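Local coordinates for protein glycerophosphodiester phosphodiesterase (PDB 3CH0) that belongs to the glycerophosphodiester phosphodiesterase family and folds as a TIM barrel of alternating strands and helices with long added loops, at residues A[72-75]-A[76-79]; A[150-153]-A[154-158]; A[244-247]-A[248-251]. All coordinates share one frame; numbering follows the deposited sequence.

All three contacts are local, each made between residues three to five apart in the chain, round a turn, along a helix or at a helix start; they share no helix or strand, and none touches another. Contact 1, a loop turn, is farthest from the chain's centre, about 23 Å centre to centre. Contact 2 is the first turns of a barrel helix, and contact 3 the entry into another; these two lie on opposite sides of the chain's centre. Each is partly buried, with two buried residues apiece. Their chemistry follows their place: an asparagine amide gripping main chain in contact 1, regular main-chain bonds and leucine packing in contact 2, a threonine hydroxyl with a glutamate carboxylate in contact 3.

Contact 1. Residues A[72-75]-A[76-79]; sequences DVTE and ANEK
Thr74 and Asn77 are the ends of a beta turn whose two central residues, Glu75 and Ala76, both have helical backbone angles, and Asn77 N returns to Thr74 O at 3.3 Å from well above the carbonyl plane. The side chain of Asn77 then folds back over the turn, its CG set between its own backbone N and carbonyl carbon (chi1 65°). Its amide grips the main chain at two points: ND2 donates to Asp72 O at 2.8 Å, with that oxygen nearly in the amide plane, while OD1 accepts from Thr74 N, also at 2.8 Å. Both bonds are fairly straight, 165° and 163° at the hydrogen, which together fix the rotation of the amide. This beta turn comes directly after strand 71-72, at the start of the long loop that leads to helix 88-91. By taking the C=O and N-H that flank Val73, the amide pairs much as a parallel strand would. On the buried flank, Val73 CG1 lies against Glu78 CB at 3.8 Å, the two side chains crossing at about a right angle. Glu78 OE1 is hydrogen-bonded to His62 ND1, and one water joins Glu78 OE2 to Glu75 O, 2.7 Å from each.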
ATOM      1  N   ASP A  72      20.338 -17.230   4.980  1.00 17.42           N
ATOM      2  CA  ASP A  72      20.206 -16.520   3.710  1.00 18.82           C
ATOM      3  C   ASP A  72      18.756 -16.703   3.220  1.00 20.54           C
ATOM      4  O   ASP A  72      18.305 -17.827   3.039  1.00 19.52           O
ATOM      5  CB  ASP A  72      21.178 -17.125   2.696  1.00 24.65           C
ATOM      6  CG  ASP A  72      21.143 -16.448   1.333  1.00 28.18           C
ATOM      7  OD1 ASP A  72      20.490 -15.397   1.142  1.00 32.73           O
ATOM      8  OD2 ASP A  72      21.759 -17.000   0.393  1.00 44.47           O
ATOM      9  N   VAL A  73      18.054 -15.591   2.992  1.00 15.67           N
ATOM     10  CA  VAL A  73      16.671 -15.617   2.486  1.00 18.47           C
ATOM     11  C   VAL A  73      16.649 -15.699   0.962  1.00 18.51           C
ATOM     12  O   VAL A  73      17.145 -14.818   0.260  1.00 19.13           O
ATOM     13  CB  VAL A  73      15.827 -14.419   2.965  1.00 18.37           C
ATOM     14  CG1 VAL A  73      14.321 -14.701   2.532  1.00 15.07           C
ATOM     15  CG2 VAL A  73      15.917 -14.211   4.448  1.00 13.32           C
ATOM     16  N   THR A  74      16.151 -16.825   0.450  1.00 17.14           N
ATOM     17  CA  THR A  74      16.030 -17.070  -0.975  1.00 19.01           C
ATOM     18  C   THR A  74      14.549 -17.333  -1.341  1.00 18.97           C
ATOM     19  O   THR A  74      13.693 -17.463  -0.458  1.00 17.94           O
ATOM     20  CB  THR A  74      16.806 -18.357  -1.374  1.00 19.04           C
ATOM     21  OG1 THR A  74      16.212 -19.457  -0.682  1.00 23.07           O
ATOM     22  CG2 THR A  74      18.304 -18.203  -0.967  1.00 22.81           C
ATOM     23  N   GLU A  75      14.286 -17.436  -2.640  0.50 21.80           N
ATOM     24  CA  GLU A  75      12.976 -17.884  -3.122  0.50 24.57           C
ATOM     25  C   GLU A  75      12.583 -19.215  -2.502  0.50 24.52           C
ATOM     26  O   GLU A  75      11.428 -19.432  -2.132  0.50 24.30           O
ATOM     27  CB  GLU A  75      12.981 -17.998  -4.632  0.50 26.13           C
ATOM     28  CG  GLU A  75      12.999 -16.666  -5.298  0.50 29.08           C
ATOM     29  CD  GLU A  75      13.032 -16.764  -6.789  0.50 35.11           C
ATOM     30  OE1 GLU A  75      14.076 -17.182  -7.331  0.50 41.06           O
ATOM     31  OE2 GLU A  75      12.019 -16.400  -7.421  0.50 42.00           O
ATOM     32  N   ALA A  76      13.569 -20.091  -2.346  1.00 24.15           N
ATOM     33  CA  ALA A  76      13.358 -21.426  -1.794  1.00 26.37           C
ATOM     34  C   ALA A  76      12.885 -21.474  -0.360  1.00 27.03           C
ATOM     35  O   ALA A  76      12.136 -22.368  -0.013  1.00 31.61           O
ATOM     36  CB  ALA A  76      14.656 -22.247  -1.954  1.00 27.45           C
ATOM     37  N   ASN A  77      13.302 -20.546   0.505  1.00 21.02           N
ATOM     38  CA  ASN A  77      12.933 -20.608   1.910  1.00 18.75           C
ATOM     39  C   ASN A  77      12.083 -19.416   2.452  1.00 13.64           C
ATOM     40  O   ASN A  77      11.687 -19.447   3.624  1.00 20.03           O
ATOM     41  CB  ASN A  77      14.170 -20.796   2.801  1.00 19.43           C
ATOM     42  CG  ASN A  77      15.121 -19.612   2.749  1.00 21.79           C
ATOM     43  OD1 ASN A  77      14.833 -18.596   2.111  1.00 20.17           O
ATOM     44  ND2 ASN A  77      16.277 -19.745   3.433  1.00 22.15           N
ATOM     45  N   GLU A  78      11.863 -18.403   1.601  1.00 17.54           N
ATOM     46  CA  GLU A  78      11.283 -17.119   2.133  1.00 16.76           C
ATOM     47  C   GLU A  78       9.952 -17.337   2.842  1.00 15.39           C
ATOM     48  O   GLU A  78       9.660 -16.729   3.854  1.00 15.03           O
ATOM     49  CB  GLU A  78      11.142 -16.073   1.041  1.00 15.49           C
ATOM     50  CG  GLU A  78      10.232 -16.490  -0.146  1.00 14.91           C
ATOM     51  CD  GLU A  78      10.304 -15.551  -1.317  1.00 16.51           C
ATOM     52  OE1 GLU A  78      10.937 -14.477  -1.219  1.00 15.92           O
ATOM     53  OE2 GLU A  78       9.703 -15.853  -2.380  1.00 21.43           O
ATOM     54  N   LYS A  79       9.115 -18.210   2.269  1.00 17.84           N
ATOM     55  CA  LYS A  79       7.812 -18.466   2.891  1.00 16.95           C
ATOM     56  C   LYS A  79       7.892 -19.172   4.227  1.00 18.94           C
ATOM     57  O   LYS A  79       6.928 -19.171   4.992  1.00 18.36           O
ATOM     58  CB  LYS A  79       6.856 -19.192   1.900  1.00 17.49           C
ATOM     59  CG  LYS A  79       6.590 -18.308   0.666  1.00 21.47           C
ATOM     60  CD  LYS A  79       5.434 -18.807  -0.165  1.00 29.09           C
ATOM     61  CE  LYS A  79       5.228 -17.912  -1.365  1.00 36.90           C
ATOM     62  NZ  LYS A  79       3.978 -18.268  -2.100  1.00 50.25           N
TER
HETATM   63  O   HOH W   1       9.594 -20.164   0.036  1.00 25.00           O
HETATM   64  O   HOH W   2       9.031 -18.433  -2.856  1.00 34.24           O

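Contact 2. Residues A[150-153]-A[154-158]; sequences NIAL and FCDLV. With EDO (1,2-ethanediol), chain K.
Leu153 and Leu157, one helical turn apart, make the main apolar contact along this part of helix 151-164. Leu153 CG points anti to its backbone N (chi1 -177°), which carries the CD1 methyl forward to Leu157 CG at 3.7 Å; CD1 of Leu157 in turn rests near Leu153 CG. A lighter apolar touch repeats the same spacing on another face, with Ile151 CG2 4.3 Å from Cys155 SG.

The polar part is nearly all main chain. Asn150 holds the N-cap position, and its O receives Phe154 N at 2.9 Å in an almost linear bond (173° at the hydrogen) that opens the i to i+4 ladder of the alpha helix. Cys155 N to Ile151 O and Leu157 N to Leu153 O, each 2.9 Å, continue it.

Asp156 is the charged side chain of the group. Its OD1 is hydrogen-bonded to the hydroxyls of Tyr183, on helix 178-187, and Tyr188 just after it, which ties the carboxylate to that neighbouring helix. A molecule of 1,2-ethanediol, probably left from the crystallisation liquor, lies beside Leu157 CD2, with its C2 3.8 Å away, and its O2 makes a weak hydrogen bond to Asp156 O.

This is the helix of the beta-alpha-beta unit formed with strands 132-137 and 171-175. Phe154 and Cys155 press on Ile137 of the first strand, Phe154 and Leu157 reach Ile46 of strand 39-46, and Ile151, Ala152 and Cys155 pack on Tyr183 of helix 178-187.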
ATOM      1  N   ASN A 150      -8.446 -14.480  10.241  1.00 11.56           N
ATOM      2  CA  ASN A 150      -9.719 -14.280   9.567  1.00 10.84           C
ATOM      3  C   ASN A 150      -9.985 -12.809   9.295  1.00 10.94           C
ATOM      4  O   ASN A 150      -9.425 -11.898   9.935  1.00 13.15           O
ATOM      5  CB  ASN A 150     -10.852 -14.913  10.421  1.00 12.68           C
ATOM      6  CG  ASN A 150     -10.909 -14.328  11.834  1.00 12.60           C
ATOM      7  OD1 ASN A 150      -9.953 -14.509  12.597  1.00 13.91           O
ATOM      8  ND2 ASN A 150     -12.001 -13.640  12.179  1.00 12.40           N
ATOM      9  N   ILE A 151     -10.904 -12.598   8.361  1.00  9.62           N
ATOM     10  CA  ILE A 151     -11.191 -11.268   7.843  1.00  8.97           C
ATOM     11  C   ILE A 151     -11.556 -10.306   8.964  1.00  9.97           C
ATOM     12  O   ILE A 151     -11.054  -9.191   9.003  1.00 11.14           O
ATOM     13  CB  ILE A 151     -12.260 -11.322   6.729  1.00 10.68           C
ATOM     14  CG1 ILE A 151     -11.681 -11.888   5.456  1.00 10.00           C
ATOM     15  CG2 ILE A 151     -12.931  -9.979   6.540  1.00 10.69           C
ATOM     16  CD1 ILE A 151     -10.734 -10.932   4.700  1.00 11.03           C
ATOM     17  N   ALA A 152     -12.513 -10.690   9.816  1.00 10.04           N
ATOM     18  CA  ALA A 152     -12.964  -9.766  10.867  1.00  9.11           C
ATOM     19  C   ALA A 152     -11.816  -9.301  11.747  1.00 11.45           C
ATOM     20  O   ALA A 152     -11.725  -8.104  12.036  1.00 12.41           O
ATOM     21  CB  ALA A 152     -14.091 -10.387  11.729  1.00 10.81           C
ATOM     22  N   LEU A 153     -10.989 -10.226  12.188  1.00 10.87           N
ATOM     23  CA  LEU A 153      -9.877  -9.897  13.115  1.00 10.44           C
ATOM     24  C   LEU A 153      -8.837  -9.035  12.393  1.00 10.99           C
ATOM     25  O   LEU A 153      -8.321  -8.070  12.987  1.00 11.58           O
ATOM     26  CB  LEU A 153      -9.217 -11.156  13.717  1.00 14.05           C
ATOM     27  CG  LEU A 153      -8.106 -10.877  14.739  1.00 13.17           C
ATOM     28  CD1 LEU A 153      -8.579  -9.881  15.843  1.00 15.07           C
ATOM     29  CD2 LEU A 153      -7.571 -12.228  15.216  1.00 14.62           C
ATOM     30  N   PHE A 154      -8.459  -9.433  11.162  1.00 10.83           N
ATOM     31  CA  PHE A 154      -7.472  -8.672  10.374  1.00 10.65           C
ATOM     32  C   PHE A 154      -7.972  -7.234  10.291  1.00 11.35           C
ATOM     33  O   PHE A 154      -7.261  -6.278  10.577  1.00 11.03           O
ATOM     34  CB  PHE A 154      -7.302  -9.349   9.009  1.00 10.06           C
ATOM     35  CG  PHE A 154      -6.013  -9.047   8.258  1.00  8.45           C
ATOM     36  CD1 PHE A 154      -5.321  -7.847   8.413  1.00  9.53           C
ATOM     37  CD2 PHE A 154      -5.574  -9.954   7.303  1.00 10.35           C
ATOM     38  CE1 PHE A 154      -4.209  -7.569   7.685  1.00 10.84           C
ATOM     39  CE2 PHE A 154      -4.417  -9.683   6.547  1.00 11.67           C
ATOM     40  CZ  PHE A 154      -3.745  -8.479   6.749  1.00 11.28           C
ATOM     41  N   CYS A 155      -9.219  -7.062   9.863  1.00 11.57           N
ATOM     42  CA  CYS A 155      -9.743  -5.713   9.678  1.00 10.30           C
ATOM     43  C   CYS A 155      -9.904  -4.963  10.999  1.00 12.32           C
ATOM     44  O   CYS A 155      -9.646  -3.775  11.109  1.00 12.97           O
ATOM     45  CB  CYS A 155     -11.094  -5.724   8.922  1.00 14.11           C
ATOM     46  SG  CYS A 155     -10.933  -6.283   7.203  1.00 12.05           S
ATOM     47  N   ASP A 156     -10.391  -5.675  12.009  1.00 13.30           N
ATOM     48  CA  ASP A 156     -10.626  -5.007  13.287  1.00 12.93           C
ATOM     49  C   ASP A 156      -9.309  -4.524  13.877  1.00 12.51           C
ATOM     50  O   ASP A 156      -9.269  -3.453  14.449  1.00 14.03           O
ATOM     51  CB  ASP A 156     -11.282  -5.964  14.267  1.00 14.20           C
ATOM     52  CG  ASP A 156     -12.739  -6.268  13.923  1.00 10.97           C
ATOM     53  OD1 ASP A 156     -13.339  -5.588  13.099  1.00 12.26           O
ATOM     54  OD2 ASP A 156     -13.241  -7.220  14.590  1.00 12.94           O
ATOM     55  N   LEU A 157      -8.257  -5.304  13.792  1.00  9.91           N
ATOM     56  CA  LEU A 157      -6.961  -4.871  14.350  1.00 10.22           C
ATOM     57  C   LEU A 157      -6.463  -3.608  13.628  1.00 13.34           C
ATOM     58  O   LEU A 157      -5.947  -2.667  14.265  1.00 13.51           O
ATOM     59  CB  LEU A 157      -5.918  -5.947  14.221  1.00 12.24           C
ATOM     60  CG  LEU A 157      -6.127  -7.149  15.129  1.00 12.41           C
ATOM     61  CD1 LEU A 157      -5.238  -8.313  14.729  1.00 12.14           C
ATOM     62  CD2 LEU A 157      -5.936  -6.807  16.656  1.00 13.46           C
ATOM     63  N   VAL A 158      -6.599  -3.567  12.304  1.00 10.94           N
ATOM     64  CA  VAL A 158      -6.190  -2.363  11.542  1.00 10.12           C
ATOM     65  C   VAL A 158      -7.024  -1.170  11.944  1.00 11.53           C
ATOM     66  O   VAL A 158      -6.485  -0.066  12.161  1.00 12.97           O
ATOM     67  CB  VAL A 158      -6.270  -2.649  10.000  1.00  9.51           C
ATOM     68  CG1 VAL A 158      -6.157  -1.385   9.116  1.00 11.29           C
ATOM     69  CG2 VAL A 158      -5.201  -3.700   9.677  1.00 10.59           C
TER
HETATM   70  C1  EDO K 281      -9.357  -7.168  18.561  1.00 43.20           C
HETATM   71  O1  EDO K 281     -10.498  -6.973  19.398  1.00 49.76           O
HETATM   72  C2  EDO K 281      -9.598  -6.325  17.324  1.00 40.68           C
HETATM   73  O2  EDO K 281      -9.481  -4.909  17.604  1.00 33.33           O

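Contact 3. Residues A[244-247]-A[248-251]; sequences VNTK and EEIE. With EDO (1,2-ethanediol), chain H.
Thr246 and Glu249 lock together the start of helix 247-256. Thr246 is the N-cap, and with OG1 between its backbone N and carbonyl carbon (chi1 68°) the hydroxyl sits over the first turn. It donates to Glu249 OE2 at 2.6 Å, using the carboxylate's anti lone pair, and accepts a weak capping bond from Glu249 N at 3.3 Å. Thr246 and Glu249 occupy the two positions of a capping box, but only one half is formed: the carboxylate binds the Thr246 hydroxyl and not its backbone N-H.

The tightly packed part is where Val244 meets the helix. Val244 turns toward it, and its CG1 methyl meets both Glu249 CB at 3.5 Å and Ile250 CG1 at 3.8 Å, so the aliphatic root of the glutamate shares the apolar patch. Regular helical bonds follow, Ile250 N to Thr246 O and Glu251 N to Lys247 O, the latter at 2.9 Å.

Beyond the cap, a 1,2-ethanediol, probably from the crystallisation liquor, gives one hydroxyl to each oxygen of Glu249, while its O2 also receives Asn245 N at 2.9 Å.

The other flank is looser. The extended Lys247 chain passes the Glu251 carboxylate at an oblique angle, Lys247 CE lying 3.3 Å from Glu251 OE2. Lys247 NZ bonds to Gly1 O and stays 4.4 Å from Glu251 OE2, so any attraction would act without a direct bond; a water near Glu251 OE2 is only weakly bound by Lys247 NZ.

Toward the barrel, Val244 and Ile250 both pack on Ile261 of strand 260-263, Val244 pairs through its backbone with Ile262, and Asn245 is tied to Thr263 and Asp264.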
ATOM      1  N   VAL A 244       3.205   3.167 -11.254  1.00  8.57           N
ATOM      2  CA  VAL A 244       3.608   3.929 -12.436  1.00  9.67           C
ATOM      3  C   VAL A 244       4.896   4.691 -12.181  1.00 10.83           C
ATOM      4  O   VAL A 244       4.932   5.578 -11.356  1.00 10.64           O
ATOM      5  CB  VAL A 244       2.500   4.841 -12.908  1.00 10.50           C
ATOM      6  CG1 VAL A 244       2.826   5.363 -14.311  1.00 10.47           C
ATOM      7  CG2 VAL A 244       1.098   4.144 -12.894  1.00 10.30           C
ATOM      8  N   ASN A 245       5.978   4.291 -12.892  1.00 11.12           N
ATOM      9  CA  ASN A 245       7.337   4.629 -12.484  1.00 10.24           C
ATOM     10  C   ASN A 245       8.126   5.442 -13.525  1.00 11.53           C
ATOM     11  O   ASN A 245       9.343   5.552 -13.421  1.00 13.41           O
ATOM     12  CB  ASN A 245       8.110   3.348 -12.112  1.00 10.40           C
ATOM     13  CG  ASN A 245       7.633   2.765 -10.769  1.00  9.02           C
ATOM     14  OD1 ASN A 245       6.960   3.498 -10.031  1.00 11.81           O
ATOM     15  ND2 ASN A 245       8.066   1.547 -10.432  1.00 11.69           N
ATOM     16  N   THR A 246       7.450   5.987 -14.535  1.00 12.08           N
ATOM     17  CA  THR A 246       8.089   6.856 -15.515  1.00 12.65           C
ATOM     18  C   THR A 246       7.260   8.107 -15.689  1.00 12.80           C
ATOM     19  O   THR A 246       6.038   8.062 -15.563  1.00 12.27           O
ATOM     20  CB  THR A 246       8.386   6.203 -16.903  1.00 13.62           C
ATOM     21  OG1 THR A 246       7.146   5.931 -17.568  1.00 13.95           O
ATOM     22  CG2 THR A 246       9.213   4.960 -16.723  1.00 13.03           C
ATOM     23  N   LYS A 247       7.921   9.233 -15.977  1.00 13.32           N
ATOM     24  CA  LYS A 247       7.269  10.469 -16.180  1.00 15.54           C
ATOM     25  C   LYS A 247       6.286  10.392 -17.339  1.00 13.70           C
ATOM     26  O   LYS A 247       5.187  10.892 -17.259  1.00 12.90           O
ATOM     27  CB  LYS A 247       8.351  11.526 -16.459  1.00 15.59           C
ATOM     28  CG  LYS A 247       7.807  12.864 -16.843  1.00 18.52           C
ATOM     29  CD  LYS A 247       8.954  13.884 -17.098  1.00 19.36           C
ATOM     30  CE  LYS A 247       8.401  15.298 -17.323  1.00 32.38           C
ATOM     31  NZ  LYS A 247       9.533  16.193 -17.798  1.00 32.76           N
ATOM     32  N   GLU A 248       6.689   9.768 -18.430  1.00 14.34           N
ATOM     33  CA  GLU A 248       5.858   9.767 -19.624  1.00 13.15           C
ATOM     34  C   GLU A 248       4.552   8.987 -19.347  1.00 12.14           C
ATOM     35  O   GLU A 248       3.490   9.357 -19.814  1.00 14.29           O
ATOM     36  CB  GLU A 248       6.607   9.125 -20.788  1.00 15.07           C
ATOM     37  CG  GLU A 248       7.794   9.908 -21.269  1.00 22.07           C
ATOM     38  CD  GLU A 248       9.058   9.722 -20.411  1.00 28.89           C
ATOM     39  OE1 GLU A 248       9.112   8.876 -19.488  1.00 21.22           O
ATOM     40  OE2 GLU A 248      10.020  10.473 -20.670  1.00 39.62           O
ATOM     41  N   GLU A 249       4.645   7.864 -18.617  1.00 10.60           N
ATOM     42  CA  GLU A 249       3.451   7.080 -18.309  1.00 12.38           C
ATOM     43  C   GLU A 249       2.486   7.851 -17.424  1.00 12.57           C
ATOM     44  O   GLU A 249       1.272   7.781 -17.582  1.00 12.23           O
ATOM     45  CB  GLU A 249       3.803   5.732 -17.654  1.00 11.49           C
ATOM     46  CG  GLU A 249       4.460   4.715 -18.548  1.00 11.95           C
ATOM     47  CD  GLU A 249       4.880   3.550 -17.730  1.00 12.40           C
ATOM     48  OE1 GLU A 249       4.022   2.617 -17.531  1.00 14.04           O
ATOM     49  OE2 GLU A 249       6.058   3.547 -17.254  1.00 12.36           O
ATOM     50  N   ILE A 250       3.050   8.599 -16.472  1.00 13.20           N
ATOM     51  CA  ILE A 250       2.247   9.449 -15.564  1.00 11.74           C
ATOM     52  C   ILE A 250       1.533  10.524 -16.384  1.00 13.16           C
ATOM     53  O   ILE A 250       0.332  10.770 -16.222  1.00 14.66           O
ATOM     54  CB  ILE A 250       3.136  10.078 -14.468  1.00 11.39           C
ATOM     55  CG1 ILE A 250       3.560   8.992 -13.464  1.00 15.16           C
ATOM     56  CG2 ILE A 250       2.419  11.217 -13.761  1.00 13.59           C
ATOM     57  CD1 ILE A 250       4.707   9.355 -12.494  1.00 12.60           C
ATOM     58  N   GLU A 251       2.286  11.133 -17.294  1.00 14.25           N
ATOM     59  CA  GLU A 251       1.696  12.178 -18.153  1.00 15.40           C
ATOM     60  C   GLU A 251       0.583  11.620 -19.047  1.00 13.26           C
ATOM     61  O   GLU A 251      -0.486  12.285 -19.195  1.00 17.95           O
ATOM     62  CB  GLU A 251       2.807  12.866 -18.953  1.00 20.48           C
ATOM     63  CG  GLU A 251       3.609  13.823 -18.086  1.00 19.97           C
ATOM     64  CD  GLU A 251       4.838  14.418 -18.777  1.00 24.21           C
ATOM     65  OE1 GLU A 251       5.410  13.751 -19.689  1.00 28.33           O
ATOM     66  OE2 GLU A 251       5.226  15.529 -18.351  1.00 30.53           O
TER
HETATM   67  C1  EDO H 278       4.619   0.208 -15.143  1.00 17.37           C
HETATM   68  O1  EDO H 278       4.499   0.299 -16.582  1.00 14.57           O
HETATM   69  C2  EDO H 278       5.946   0.793 -14.648  1.00 13.94           C
HETATM   70  O2  EDO H 278       6.109   2.189 -14.818  1.00 12.77           O
HETATM   71  O   HOH W   3       6.784  18.074 -18.515  1.00 46.56           O